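Local structure of Sso-CP2 metallo-carboxypetidase (Sulfolobus solfataricus, 4MMO) at residues A43-T48 with P52-E57; E33-L38 with V129-E134; R242-K247 with V373-A378. The protein probably hydrolyses peptides as a zinc-containing carboxypeptidase of the M20 family. All coordinates share one frame; numbering follows the deposited sequence.

Along the chain, contact 2 opens first, on helix 24-39. Strand 43-46 follows at once, and a short loop brings strand 53-58 back beside it, so contact 1 closes a short hairpin loop. The chain then runs on through strand 65-71 and helix 102-121 before strand 128-134 closes contact 2. Contact 1 is therefore nested inside the loop of contact 2. The two touch, because strands 53-58 and 128-134 are neighbours in one mixed sheet. Contact 3 comes later, in series with both. It joins helix 239-247 to strand 372-374 and the loop after it. Its centre lies about 34 Å from the centre of contact 1 and about 32 Å from that of contact 2.

Contact 1 of 3, residues A43-T48 with P52-E57; sequences ANLEKT and PVVYAE
Val53 O receives the straight N-H of Glu46, N to O 2.8 Å and 178° at the hydrogen. The CA-H of Leu45 makes a weaker, bent contact with the same oxygen. Glu46 O takes Val53 N in return. Asn44 and Tyr55 form the second hydrogen-bonded pair, with Asn44 N 2.8 Å from Tyr55 O. This is an antiparallel beta hairpin, with Leu45 and Val54 as a non-hydrogen-bonded pair between the two bonded ones. Glu46 and Tyr55 meet on the face they share with Asn44 and Val53. Glu46 CG sits beside its backbone N (chi1 -72°) and the chain then runs extended, which carries OE1 to 3.4 Å from Tyr55 CB. The carboxylate lies almost parallel to the ring plane, 7° apart, and OE2 has a salt bridge to Lys154. Replacing Glu46 with an alanine would probably leave Lys154 without its mate and uncover Tyr55 CB. On the opposite face Leu45 CD2 touches Val54 CG2 at 3.8 Å. That face packs against helix 24-39 through Leu45 on Ala28 and Asn29. Tyr147 of helix 144-149 packs against Val53 and Tyr55, and strand 53-58 continues the sheet into strand 128-134.

Contact 2 of 3, residues E33-L38 with V129-E134; sequences ETVEKL and VKLLYE
Val35 on helix 24-39 faces Leu131 and Tyr133 on strand 128-134. A helix here packs on a mixed beta sheet, in the alpha/beta part of the enzyme that holds the zinc. The apolar contacts are few, and 84 Å² is buried in all. Leu131 and Tyr133 are two apart on the strand and point to the same side, toward the helix. No hydrogen bond crosses between helix and strand. The strand's backbone bonds go to its sheet neighbours, for example Leu131 to Ala56 and Leu132 to Ile68. The helix has its own bonds, such as Leu38 N to Thr34 O at 2.9 Å. Val35 also rests on Ala56, and Tyr133 packs on Leu113 of helix 102-121. The side chain of Tyr133 is about 6 Å from the side chain of His71, a zinc ligand, so the packing lies near the metal site. Val35 splits its two methyls between the partners. CG1, anti to the backbone N (chi1 167°), lies 4.2 Å from Leu131 CD1. CG2 meets the edge of the Tyr133 ring, near its plane, 4.1 Å from CE2.

Contact 3 of 3, residues R242-K247 with V373-A378; sequences RELIKK and VIPNSA
Leu244 of helix 239-247 packs against Val373 and Pro375, where strand 372-374 runs out into a loop. The apolar contacts carry most of this meeting. Leu244 points at the strand end, with CG beside its own backbone N (chi1 -63°). Its CD2 is 4.2 Å from Val373 CB, and the two side chains lie at a slant to each other. The same CD2 also comes to 3.7 Å from Val373 O. Lower on the side chain, Leu244 CB touches Pro375 CD at 4.1 Å. Ile245 adds a looser touch on the same ring, CG1 to Pro375 CG at 4.3 Å. Ile245 also packs on Ala273 and Thr278 of helix 269-278.

The polar link is a water. It donates to Leu244 O at 2.6 Å and to Val373 O at 2.5 Å. Leu244 O also receives a weak bond from Lys247 N, close to the helix end.

Within the loop, Asn376 ND2 donates to Ser377 O at 2.9 Å, from well above that carbonyl's plane. ND2 has a second acceptor in Leu277 O, and OD1 takes Arg348 NE. These three bonds fix which way the amide is turned. Strand 372-374 pairs in parallel with strand 174-176, and Ala378 packs on Ser199 of the second subunit.

No direct hydrogen bond joins the helix to the strand end. Two carbonyl oxygens are both acceptors and cannot bond each other, so the water supplies both protons beside an otherwise apolar contact.

Contact 1 of 3, residues A43-T48 with P52-E57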
loop_
_atom_site.group_PDB
_atom_site.type_symbol
_atom_site.label_atom_id
_atom_site.label_comp_id
_atom_site.label_asym_id
_atom_site.label_seq_id
_atom_site.Cartn_x
_atom_site.Cartn_y
_atom_site.Cartn_z
ATOM N N ALA A 43 -45.369 8.651 -3.581
ATOM C CA ALA A 43 -43.923 8.685 -3.374
ATOM C C ALA A 43 -43.230 9.012 -4.692
ATOM O O ALA A 43 -43.700 8.614 -5.760
ATOM C CB ALA A 43 -43.436 7.355 -2.835
ATOM N N ASN A 44 -42.106 9.721 -4.610
ATOM C CA ASN A 44 -41.410 10.204 -5.798
ATOM C C ASN A 44 -39.942 9.801 -5.844
ATOM O O ASN A 44 -39.216 9.954 -4.862
ATOM C CB ASN A 44 -41.509 11.729 -5.873
ATOM C CG ASN A 44 -42.940 12.222 -5.810
ATOM O OD1 ASN A 44 -43.664 12.179 -6.803
ATOM N ND2 ASN A 44 -43.355 12.699 -4.639
ATOM N N LEU A 45 -39.515 9.274 -6.989
ATOM C CA LEU A 45 -38.096 9.149 -7.289
ATOM C C LEU A 45 -37.619 10.490 -7.808
ATOM O O LEU A 45 -38.047 10.939 -8.874
ATOM C CB LEU A 45 -37.834 8.081 -8.350
ATOM C CG LEU A 45 -37.808 6.612 -7.933
ATOM C CD1 LEU A 45 -37.484 5.753 -9.138
ATOM C CD2 LEU A 45 -36.799 6.368 -6.830
ATOM N N GLU A 46 -36.741 11.130 -7.047
ATOM C CA GLU A 46 -36.205 12.429 -7.423
ATOM C C GLU A 46 -34.751 12.284 -7.840
ATOM O O GLU A 46 -33.963 11.607 -7.177
ATOM C CB GLU A 46 -36.376 13.419 -6.275
ATOM C CG GLU A 46 -37.832 13.822 -6.085
ATOM C CD GLU A 46 -38.078 14.598 -4.815
ATOM O OE1 GLU A 46 -37.241 14.521 -3.895
ATOM O OE2 GLU A 46 -39.118 15.284 -4.735
ATOM N N LYS A 47 -34.415 12.912 -8.959
ATOM C CA LYS A 47 -33.109 12.738 -9.574
ATOM C C LYS A 47 -32.046 13.584 -8.890
ATOM O O LYS A 47 -32.328 14.665 -8.371
ATOM C CB LYS A 47 -33.178 13.100 -11.060
ATOM N N THR A 48 -30.824 13.066 -8.886
ATOM C CA THR A 48 -29.664 13.809 -8.425
ATOM C C THR A 48 -28.556 13.571 -9.437
ATOM O O THR A 48 -28.735 12.812 -10.387
ATOM C CB THR A 48 -29.195 13.341 -7.032
ATOM O OG1 THR A 48 -28.706 11.996 -7.112
ATOM C CG2 THR A 48 -30.338 13.406 -6.027
ATOM N N PRO A 52 -30.618 8.063 -7.140
ATOM C CA PRO A 52 -31.847 8.826 -6.907
ATOM C C PRO A 52 -32.286 8.818 -5.447
ATOM O O PRO A 52 -31.852 7.971 -4.666
ATOM C CB PRO A 52 -32.873 8.086 -7.762
ATOM C CG PRO A 52 -32.417 6.673 -7.722
ATOM C CD PRO A 52 -30.906 6.717 -7.663
ATOM N N VAL A 53 -33.151 9.766 -5.105
ATOM C CA VAL A 53 -33.695 9.893 -3.760
ATOM C C VAL A 53 -35.184 9.567 -3.784
ATOM O O VAL A 53 -35.913 10.031 -4.663
ATOM C CB VAL A 53 -33.480 11.333 -3.225
ATOM C CG1 VAL A 53 -34.361 11.623 -2.022
ATOM C CG2 VAL A 53 -32.020 11.550 -2.869
ATOM N N VAL A 54 -35.632 8.765 -2.824
ATOM C CA VAL A 54 -37.057 8.506 -2.658
ATOM C C VAL A 54 -37.626 9.477 -1.634
ATOM O O VAL A 54 -37.133 9.564 -0.510
ATOM C CB VAL A 54 -37.335 7.074 -2.179
ATOM C CG1 VAL A 54 -38.838 6.814 -2.155
ATOM C CG2 VAL A 54 -36.634 6.065 -3.069
ATOM N N TYR A 55 -38.665 10.201 -2.035
ATOM C CA TYR A 55 -39.304 11.179 -1.174
ATOM C C TYR A 55 -40.801 10.924 -1.085
ATOM O O TYR A 55 -41.425 10.497 -2.054
ATOM C CB TYR A 55 -39.053 12.598 -1.686
ATOM C CG TYR A 55 -39.768 13.653 -0.878
ATOM C CD1 TYR A 55 -39.251 14.095 0.332
ATOM C CD2 TYR A 55 -40.967 14.199 -1.316
ATOM C CE1 TYR A 55 -39.899 15.057 1.079
ATOM C CE2 TYR A 55 -41.626 15.163 -0.574
ATOM C CZ TYR A 55 -41.088 15.586 0.625
ATOM O OH TYR A 55 -41.735 16.545 1.376
ATOM N N ALA A 56 -41.369 11.188 0.089
ATOM C CA ALA A 56 -42.810 11.087 0.286
ATOM C C ALA A 56 -43.230 11.928 1.478
ATOM O O ALA A 56 -42.463 12.106 2.428
ATOM C CB ALA A 56 -43.224 9.637 0.489
ATOM N N GLU A 57 -44.448 12.449 1.415
ATOM C CA GLU A 57 -45.010 13.221 2.508
ATOM C C GLU A 57 -46.300 12.570 2.976
ATOM O O GLU A 57 -47.163 12.232 2.167
ATOM C CB GLU A 57 -45.277 14.662 2.071
ATOM C CG GLU A 57 -45.862 15.531 3.176
ATOM C CD GLU A 57 -45.957 16.991 2.782
ATOM O OE1 GLU A 57 -45.765 17.303 1.589
ATOM O OE2 GLU A 57 -46.226 17.827 3.669
#

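Contact 2 of 3, residues E33-L38 with V129-E134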
loop_
_atom_site.group_PDB
_atom_site.type_symbol
_atom_site.label_atom_id
_atom_site.label_comp_id
_atom_site.label_asym_id
_atom_site.label_seq_id
_atom_site.Cartn_x
_atom_site.Cartn_y
_atom_site.Cartn_z
ATOM N N GLU A 33 -42.354 2.232 -4.714
ATOM C CA GLU A 33 -43.608 1.503 -4.875
ATOM C C GLU A 33 -44.114 0.985 -3.539
ATOM O O GLU A 33 -45.306 1.040 -3.250
ATOM C CB GLU A 33 -43.417 0.333 -5.844
ATOM C CG GLU A 33 -43.208 0.758 -7.290
ATOM C CD GLU A 33 -42.660 -0.361 -8.158
ATOM O OE1 GLU A 33 -42.756 -1.539 -7.753
ATOM O OE2 GLU A 33 -42.125 -0.059 -9.246
ATOM N N THR A 34 -43.191 0.480 -2.731
ATOM C CA THR A 34 -43.525 -0.075 -1.432
ATOM C C THR A 34 -44.080 1.002 -0.495
ATOM O O THR A 34 -45.022 0.753 0.254
ATOM C CB THR A 34 -42.290 -0.727 -0.800
ATOM O OG1 THR A 34 -41.777 -1.728 -1.689
ATOM C CG2 THR A 34 -42.633 -1.363 0.537
ATOM N N VAL A 35 -43.495 2.195 -0.539
ATOM C CA VAL A 35 -43.967 3.300 0.289
ATOM C C VAL A 35 -45.415 3.624 -0.056
ATOM O O VAL A 35 -46.252 3.777 0.833
ATOM C CB VAL A 35 -43.080 4.559 0.119
ATOM C CG1 VAL A 35 -43.748 5.798 0.713
ATOM C CG2 VAL A 35 -41.725 4.342 0.770
ATOM N N GLU A 36 -45.704 3.719 -1.351
ATOM C CA GLU A 36 -47.052 4.018 -1.820
ATOM C C GLU A 36 -48.031 2.927 -1.404
ATOM O O GLU A 36 -49.149 3.211 -0.984
ATOM C CB GLU A 36 -47.061 4.170 -3.341
ATOM C CG GLU A 36 -46.233 5.342 -3.839
ATOM C CD GLU A 36 -46.265 5.491 -5.344
ATOM O OE1 GLU A 36 -46.267 4.459 -6.046
ATOM O OE2 GLU A 36 -46.289 6.643 -5.825
ATOM N N LYS A 37 -47.601 1.676 -1.526
ATOM C CA LYS A 37 -48.431 0.538 -1.156
ATOM C C LYS A 37 -48.791 0.585 0.324
ATOM O O LYS A 37 -49.961 0.481 0.692
ATOM C CB LYS A 37 -47.695 -0.767 -1.468
ATOM C CG LYS A 37 -48.443 -2.037 -1.078
ATOM C CD LYS A 37 -47.496 -3.225 -1.027
ATOM C CE LYS A 37 -48.193 -4.476 -0.523
ATOM N NZ LYS A 37 -49.170 -5.011 -1.508
ATOM N N LEU A 38 -47.776 0.741 1.168
ATOM C CA LEU A 38 -47.954 0.630 2.611
ATOM C C LEU A 38 -48.678 1.825 3.228
ATOM O O LEU A 38 -49.528 1.645 4.094
ATOM C CB LEU A 38 -46.599 0.433 3.296
ATOM C CG LEU A 38 -45.855 -0.861 2.950
ATOM C CD1 LEU A 38 -44.477 -0.874 3.590
ATOM C CD2 LEU A 38 -46.649 -2.083 3.381
ATOM N N VAL A 129 -45.290 13.582 8.516
ATOM C CA VAL A 129 -44.040 12.874 8.279
ATOM C C VAL A 129 -43.567 13.069 6.847
ATOM O O VAL A 129 -44.313 12.843 5.891
ATOM C CB VAL A 129 -44.187 11.370 8.581
ATOM C CG1 VAL A 129 -42.917 10.605 8.207
ATOM C CG2 VAL A 129 -44.505 11.172 10.046
ATOM N N LYS A 130 -42.319 13.501 6.718
ATOM C CA LYS A 130 -41.650 13.586 5.430
ATOM C C LYS A 130 -40.530 12.561 5.414
ATOM O O LYS A 130 -39.731 12.495 6.352
ATOM C CB LYS A 130 -41.093 14.987 5.215
ATOM C CG LYS A 130 -42.164 16.053 5.138
ATOM C CD LYS A 130 -41.564 17.430 4.957
ATOM C CE LYS A 130 -42.641 18.459 4.664
ATOM N NZ LYS A 130 -42.065 19.819 4.494
ATOM N N LEU A 131 -40.493 11.754 4.357
ATOM C CA LEU A 131 -39.514 10.681 4.224
ATOM C C LEU A 131 -38.463 11.042 3.187
ATOM O O LEU A 131 -38.791 11.509 2.097
ATOM C CB LEU A 131 -40.201 9.384 3.798
ATOM C CG LEU A 131 -41.317 8.838 4.688
ATOM C CD1 LEU A 131 -41.896 7.587 4.043
ATOM C CD2 LEU A 131 -40.814 8.539 6.095
ATOM N N LEU A 132 -37.199 10.822 3.532
ATOM C CA LEU A 132 -36.101 11.087 2.611
ATOM C C LEU A 132 -35.100 9.945 2.647
ATOM O O LEU A 132 -34.294 9.842 3.572
ATOM C CB LEU A 132 -35.408 12.408 2.956
ATOM C CG LEU A 132 -34.453 12.950 1.890
ATOM C CD1 LEU A 132 -35.216 13.315 0.642
ATOM C CD2 LEU A 132 -33.687 14.161 2.398
ATOM N N TYR A 133 -35.172 9.087 1.633
ATOM C CA TYR A 133 -34.291 7.934 1.520
ATOM C C TYR A 133 -33.275 8.135 0.396
ATOM O O TYR A 133 -33.657 8.224 -0.774
ATOM C CB TYR A 133 -35.111 6.680 1.235
ATOM C CG TYR A 133 -36.200 6.395 2.244
ATOM C CD1 TYR A 133 -36.034 6.710 3.588
ATOM C CD2 TYR A 133 -37.392 5.801 1.854
ATOM C CE1 TYR A 133 -37.024 6.440 4.511
ATOM C CE2 TYR A 133 -38.387 5.528 2.765
ATOM C CZ TYR A 133 -38.198 5.850 4.096
ATOM O OH TYR A 133 -39.191 5.582 5.010
ATOM N N GLU A 134 -31.990 8.206 0.748
ATOM C CA GLU A 134 -30.928 8.360 -0.249
ATOM C C GLU A 134 -30.248 7.025 -0.549
ATOM O O GLU A 134 -30.447 6.039 0.165
ATOM C CB GLU A 134 -29.885 9.389 0.202
ATOM C CG GLU A 134 -28.935 8.919 1.314
ATOM C CD GLU A 134 -27.572 9.593 1.246
ATOM O OE1 GLU A 134 -27.065 9.816 0.126
ATOM O OE2 GLU A 134 -27.004 9.901 2.316
#

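Contact 3 of 3, residues R242-K247 with V373-A378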
loop_
_atom_site.group_PDB
_atom_site.type_symbol
_atom_site.label_atom_id
_atom_site.label_comp_id
_atom_site.label_asym_id
_atom_site.label_seq_id
_atom_site.Cartn_x
_atom_site.Cartn_y
_atom_site.Cartn_z
ATOM N N ARG A 242 -19.842 16.607 28.880
ATOM C CA ARG A 242 -18.849 15.950 29.724
ATOM C C ARG A 242 -19.509 14.898 30.610
ATOM O O ARG A 242 -18.923 13.851 30.891
ATOM C CB ARG A 242 -18.107 16.969 30.592
ATOM C CG ARG A 242 -17.078 17.794 29.837
ATOM C CD ARG A 242 -16.137 18.529 30.785
ATOM N NE ARG A 242 -16.776 19.672 31.438
ATOM C CZ ARG A 242 -16.807 20.907 30.942
ATOM N NH1 ARG A 242 -16.242 21.184 29.774
ATOM N NH2 ARG A 242 -17.412 21.875 31.619
ATOM N N GLU A 243 -20.731 15.184 31.046
ATOM C CA GLU A 243 -21.487 14.255 31.875
ATOM C C GLU A 243 -21.822 12.976 31.110
ATOM O O GLU A 243 -21.633 11.873 31.620
ATOM C CB GLU A 243 -22.777 14.916 32.368
ATOM N N LEU A 244 -22.318 13.128 29.884
ATOM C CA LEU A 244 -22.703 11.980 29.069
ATOM C C LEU A 244 -21.505 11.082 28.784
ATOM O O LEU A 244 -21.627 9.854 28.768
ATOM C CB LEU A 244 -23.348 12.442 27.760
ATOM C CG LEU A 244 -24.664 13.217 27.906
ATOM C CD1 LEU A 244 -25.126 13.752 26.560
ATOM C CD2 LEU A 244 -25.750 12.350 28.527
ATOM N N ILE A 245 -20.343 11.690 28.572
ATOM C CA ILE A 245 -19.127 10.926 28.322
ATOM C C ILE A 245 -18.765 10.102 29.554
ATOM O O ILE A 245 -18.276 8.975 29.439
ATOM C CB ILE A 245 -17.956 11.851 27.925
ATOM C CG1 ILE A 245 -18.220 12.449 26.540
ATOM C CG2 ILE A 245 -16.631 11.088 27.916
ATOM C CD1 ILE A 245 -17.261 13.545 26.143
ATOM N N LYS A 246 -19.016 10.668 30.732
ATOM C CA LYS A 246 -18.743 9.982 31.991
ATOM C C LYS A 246 -19.644 8.761 32.161
ATOM O O LYS A 246 -19.234 7.753 32.732
ATOM C CB LYS A 246 -18.935 10.938 33.169
ATOM N N LYS A 247 -20.870 8.855 31.657
ATOM C CA LYS A 247 -21.836 7.766 31.774
ATOM C C LYS A 247 -21.672 6.719 30.674
ATOM O O LYS A 247 -22.200 5.614 30.787
ATOM C CB LYS A 247 -23.262 8.319 31.731
ATOM C CG LYS A 247 -23.611 9.247 32.882
ATOM C CD LYS A 247 -24.981 9.875 32.678
ATOM C CE LYS A 247 -25.216 11.040 33.625
ATOM N NZ LYS A 247 -25.627 12.271 32.890
ATOM N N VAL A 373 -27.194 7.483 26.133
ATOM C CA VAL A 373 -27.207 8.730 25.380
ATOM C C VAL A 373 -25.783 9.243 25.232
ATOM O O VAL A 373 -25.107 9.492 26.232
ATOM C CB VAL A 373 -28.046 9.805 26.117
ATOM C CG1 VAL A 373 -28.205 11.061 25.264
ATOM C CG2 VAL A 373 -29.410 9.254 26.496
ATOM N N ILE A 374 -25.318 9.390 23.992
ATOM C CA ILE A 374 -23.994 9.958 23.735
ATOM C C ILE A 374 -24.113 11.224 22.888
ATOM O O ILE A 374 -25.035 11.349 22.083
ATOM C CB ILE A 374 -23.055 8.942 23.063
ATOM C CG1 ILE A 374 -23.696 8.366 21.800
ATOM C CG2 ILE A 374 -22.716 7.833 24.044
ATOM C CD1 ILE A 374 -22.759 7.494 20.983
ATOM N N PRO A 375 -23.186 12.176 23.076
ATOM C CA PRO A 375 -23.306 13.473 22.400
ATOM C C PRO A 375 -23.066 13.390 20.891
ATOM O O PRO A 375 -23.514 14.267 20.152
ATOM C CB PRO A 375 -22.224 14.319 23.076
ATOM C CG PRO A 375 -21.212 13.335 23.544
ATOM C CD PRO A 375 -21.971 12.095 23.907
ATOM N N ASN A 376 -22.366 12.349 20.450
ATOM C CA ASN A 376 -22.131 12.115 19.027
ATOM C C ASN A 376 -21.502 10.751 18.813
ATOM O O ASN A 376 -20.904 10.189 19.729
ATOM C CB ASN A 376 -21.221 13.190 18.432
ATOM C CG ASN A 376 -19.847 13.213 19.077
ATOM O OD1 ASN A 376 -19.628 13.907 20.071
ATOM N ND2 ASN A 376 -18.914 12.455 18.511
ATOM N N SER A 377 -21.640 10.219 17.603
ATOM C CA SER A 377 -21.020 8.949 17.253
ATOM C C SER A 377 -19.550 9.168 16.918
ATOM O O SER A 377 -19.129 10.287 16.623
ATOM C CB SER A 377 -21.737 8.318 16.060
ATOM O OG SER A 377 -21.773 9.211 14.960
ATOM N N ALA A 378 -18.771 8.094 16.976
ATOM C CA ALA A 378 -17.370 8.152 16.585
ATOM C C ALA A 378 -17.283 8.279 15.069
ATOM O O ALA A 378 -16.298 8.782 14.530
ATOM C CB ALA A 378 -16.642 6.907 17.057
HETATM O O HOH W 1 -23.608 8.352 27.941
#